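Local coordinates for extracellular subtilisin-like serine proteinase (Vibrio sp. PA-44, PDB 1SH7), which probably cleaves peptide bonds within proteins as a calcium-binding, cold-adapted serine endopeptidase of the subtilase family, this chain being its protease domain, at residues Gln117-Ser120 / Gly121-Ala125; Thr135-Asp138 / Ser139-Gly143. All blocks are in the same frame, centred on the assembly; numbering follows the deposited sequence.

Interaction 1. Residues Gln117-Ser120 / Gly121-Ala125; sequences QNAS and GPSVA
A119 and S123 meet where the chain runs out of helix 105-118 and turns back into strand 123-127. The contact between them is van der Waals: the methyl CB of A119 points at S123 and lies 3.5 Å from its OG, with S123 CB at 3.9 Å from that same methyl. A119 is the first residue to abandon helical backbone angles, and its extended conformation carries the chain off the helix axis and over toward the strand.

S123 supplies the hydrogen bond of this stretch. Its hydroxyl donates to the carbonyl O of G121, two residues back, at 2.7 Å from OG to O. The donor stands above the carbonyl plane, 46° out of it, instead of approaching within that plane. S123 OG reaches this carbonyl because chi1 of -59° swings it back beside its own backbone N, toward the incoming chain. The bond ties the start of the strand to the exposed loop and gives the hydroxyl of a buried side chain an acceptor.

Outside the turn, Y34 of strand 32-37 packs on both A119 and S123, and V149 also touches the A119 methyl. V124 bonds through its backbone to T32 and Y34 on one neighbouring strand, while A125 bonds to S150 and M152 on the other, setting 123-127 between strands 32-37 and 150-154 in the parallel sheet.

Interaction 2. Residues Thr135-Asp138 / Ser139-Gly143; sequences TALD and SAVQG
S139 N donates to the carbonyl O of T135 at 2.9 Å, in the first of four successive i to i+4 bonds along helix 135-146. A140 N to A136 O, V141 N to L137 O and Q142 N to D138 O follow, the last the straightest with an N-H...O angle of 162°. G143 N continues the series to S139 O. The side chain of S139 has two conformers; in one of them OG comes within 2.8 Å of T135 O, an approach that remains doubtful.

D138 turns its carboxylate to partners beyond the helix, OD1 hydrogen-bonded to S166 OG and OD2 in a salt bridge with R169 NE. Both oxygens are therefore engaged, and the arginine would be expected to stabilise the negative charge. These two bonds join the loop residues S166 and R169 to a helix that is the crossover of the beta-alpha-beta unit between strands 123-127 and 150-154.

L137 and V141 are the buried pair. V141 CG2 sits 3.4 Å from L137 O and makes a looser contact, 4.2 Å, with L137 CD1. Both side chains pack on P167, and L137 extends further to V108 and I109 of helix 105-118. A140 packs on that same helix, against D113. On the exposed side, Q142 CB passes 3.3 Å from D138 O, and the chain runs on extended beyond CG, with the side chain of P171 about 5 Å away.

Overall arrangement
The two interactions follow one another along the chain: interaction 1 delivers the polypeptide into strand 123-127, and interaction 2 forms most of the next helix, 135-146, which leads on to strand 150-154. Their centres are about 17 Å apart and their nearest atoms about 8 Å, so they do not touch. Helix 105-118 connects them, ending in interaction 1 and packing against interaction 2 further back. Interaction 1 lies away from the annotated sites. Interaction 2 is nearer to them: the side chain of L137 is about 11 Å from the bound phenylmethanesulfonic acid, and that of V141 about 10 Å from a bound calcium ion, probably the one held by P171, G173 and D196.

Interaction 1. Residues Gln117-Ser120 / Gly121-Ala125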
loop_
_atom_site.group_PDB
_atom_site.type_symbol
_atom_site.label_atom_id
_atom_site.label_comp_id
_atom_site.label_asym_id
_atom_site.label_seq_id
_atom_site.Cartn_x
_atom_site.Cartn_y
_atom_site.Cartn_z
ATOM N N GLN A 117 1.529 18.837 0.709
ATOM C CA GLN A 117 1.155 20.114 1.325
ATOM C C GLN A 117 0.285 19.950 2.593
ATOM O O GLN A 117 0.291 20.822 3.449
ATOM C CB GLN A 117 0.434 21.017 0.331
ATOM C CG GLN A 117 1.322 21.546 -0.785
ATOM C CD GLN A 117 0.531 22.071 -1.978
ATOM O OE1 GLN A 117 -0.640 22.435 -1.846
ATOM N NE2 GLN A 117 1.167 22.102 -3.146
ATOM N N ASN A 118 -0.439 18.839 2.721
ATOM C CA ASN A 118 -1.452 18.724 3.753
ATOM C C ASN A 118 -1.196 17.658 4.809
ATOM O O ASN A 118 -1.956 17.551 5.759
ATOM C CB ASN A 118 -2.839 18.509 3.102
ATOM C CG ASN A 118 -3.308 19.737 2.341
ATOM O OD1 ASN A 118 -3.099 19.854 1.114
ATOM N ND2 ASN A 118 -3.917 20.670 3.050
ATOM N N ALA A 119 -0.155 16.853 4.654
ATOM C CA ALA A 119 0.109 15.817 5.675
ATOM C C ALA A 119 0.432 16.523 6.955
ATOM O O ALA A 119 1.079 17.561 6.919
ATOM C CB ALA A 119 1.261 14.936 5.272
ATOM N N SER A 120 -0.001 16.007 8.093
ATOM C CA SER A 120 0.295 16.735 9.344
ATOM C C SER A 120 1.310 16.023 10.284
ATOM O O SER A 120 2.521 16.389 10.330
ATOM C CB SER A 120 -1.027 17.215 10.029
ATOM O OG SER A 120 -1.666 16.232 10.824
ATOM N N GLY A 121 0.811 15.056 11.030
ATOM C CA GLY A 121 1.620 14.151 11.815
ATOM C C GLY A 121 2.240 13.031 11.000
ATOM O O GLY A 121 2.454 13.168 9.795
ATOM N N PRO A 122 2.549 11.920 11.661
ATOM C CA PRO A 122 3.129 10.754 10.969
ATOM C C PRO A 122 2.219 10.313 9.845
ATOM O O PRO A 122 1.053 10.057 10.083
ATOM C CB PRO A 122 3.176 9.673 12.059
ATOM C CG PRO A 122 3.254 10.460 13.351
ATOM C CD PRO A 122 2.404 11.688 13.104
ATOM N N SER A 123 2.760 10.219 8.644
ATOM C CA SER A 123 1.970 10.003 7.449
ATOM C C SER A 123 2.636 9.016 6.487
ATOM O O SER A 123 3.848 8.983 6.386
ATOM C CB SER A 123 1.789 11.334 6.722
ATOM O OG SER A 123 1.151 12.275 7.548
ATOM N N VAL A 124 1.815 8.250 5.776
ATOM C CA VAL A 124 2.226 7.474 4.634
ATOM C C VAL A 124 1.209 7.652 3.503
ATOM O O VAL A 124 -0.008 7.827 3.764
ATOM C CB VAL A 124 2.372 5.999 4.987
ATOM C CG1 VAL A 124 1.029 5.364 5.461
ATOM C CG2 VAL A 124 2.954 5.239 3.842
ATOM N N ALA A 125 1.697 7.615 2.264
ATOM C CA ALA A 125 0.827 7.726 1.094
ATOM C C ALA A 125 0.813 6.400 0.329
ATOM O O ALA A 125 1.849 5.735 0.229
ATOM C CB ALA A 125 1.304 8.803 0.180
#

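Interaction 2. Residues Thr135-Asp138 / Ser139-Gly143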
loop_
_atom_site.group_PDB
_atom_site.type_symbol
_atom_site.label_atom_id
_atom_site.label_comp_id
_atom_site.label_asym_id
_atom_site.label_seq_id
_atom_site.Cartn_x
_atom_site.Cartn_y
_atom_site.Cartn_z
ATOM N N THR A 135 7.999 11.667 -16.561
ATOM C CA THR A 135 8.958 12.328 -15.678
ATOM C C THR A 135 8.268 13.358 -14.775
ATOM O O THR A 135 8.704 13.564 -13.647
ATOM C CB THR A 135 10.184 12.934 -16.414
ATOM O OG1 THR A 135 9.800 14.088 -17.160
ATOM C CG2 THR A 135 10.742 11.937 -17.445
ATOM N N ALA A 136 7.174 13.950 -15.234
ATOM C CA ALA A 136 6.454 14.932 -14.420
ATOM C C ALA A 136 5.833 14.290 -13.178
ATOM O O ALA A 136 5.968 14.827 -12.067
ATOM C CB ALA A 136 5.396 15.647 -15.225
ATOM N N LEU A 137 5.159 13.160 -13.353
ATOM C CA LEU A 137 4.604 12.421 -12.197
ATOM C C LEU A 137 5.711 11.882 -11.284
ATOM O O LEU A 137 5.589 11.929 -10.057
ATOM C CB LEU A 137 3.731 11.266 -12.679
ATOM C CG LEU A 137 3.047 10.372 -11.639
ATOM C CD1 LEU A 137 2.266 11.185 -10.569
ATOM C CD2 LEU A 137 2.131 9.348 -12.371
ATOM N N ASP A 138 6.786 11.370 -11.877
ATOM C CA ASP A 138 7.945 10.888 -11.110
ATOM C C ASP A 138 8.506 12.002 -10.238
ATOM O O ASP A 138 8.855 11.786 -9.077
ATOM C CB ASP A 138 9.076 10.418 -12.022
ATOM C CG ASP A 138 8.775 9.135 -12.746
ATOM O OD1 ASP A 138 7.701 8.524 -12.516
ATOM O OD2 ASP A 138 9.613 8.647 -13.573
ATOM N N SER A 139 8.616 13.192 -10.814
ATOM C CA SER A 139 9.174 14.352 -10.115
ATOM C C SER A 139 8.291 14.812 -8.951
ATOM O O SER A 139 8.796 15.137 -7.860
ATOM C CB SER A 139 9.444 15.491 -11.112
ATOM O OG SER A 139 10.463 15.077 -12.005
ATOM N N ALA A 140 6.983 14.803 -9.146
ATOM C CA ALA A 140 6.043 15.132 -8.071
ATOM C C ALA A 140 6.124 14.124 -6.918
ATOM O O ALA A 140 6.076 14.516 -5.752
ATOM C CB ALA A 140 4.625 15.182 -8.612
ATOM N N VAL A 141 6.272 12.832 -7.230
ATOM C CA VAL A 141 6.338 11.822 -6.188
ATOM C C VAL A 141 7.641 11.973 -5.446
ATOM O O VAL A 141 7.653 11.977 -4.208
ATOM C CB VAL A 141 6.150 10.408 -6.756
ATOM C CG1 VAL A 141 6.485 9.334 -5.733
ATOM C CG2 VAL A 141 4.724 10.278 -7.224
ATOM N N GLN A 142 8.718 12.173 -6.197
ATOM C CA GLN A 142 10.034 12.375 -5.603
ATOM C C GLN A 142 10.037 13.563 -4.666
ATOM O O GLN A 142 10.651 13.513 -3.596
ATOM C CB GLN A 142 11.056 12.555 -6.703
ATOM C CG GLN A 142 12.488 12.565 -6.257
ATOM C CD GLN A 142 13.391 12.309 -7.462
ATOM O OE1 GLN A 142 13.835 13.259 -8.101
ATOM N NE2 GLN A 142 13.596 11.014 -7.814
ATOM N N GLY A 143 9.358 14.629 -5.078
ATOM C CA GLY A 143 9.167 15.819 -4.287
ATOM C C GLY A 143 8.391 15.620 -2.995
ATOM O O GLY A 143 8.784 16.147 -1.958
#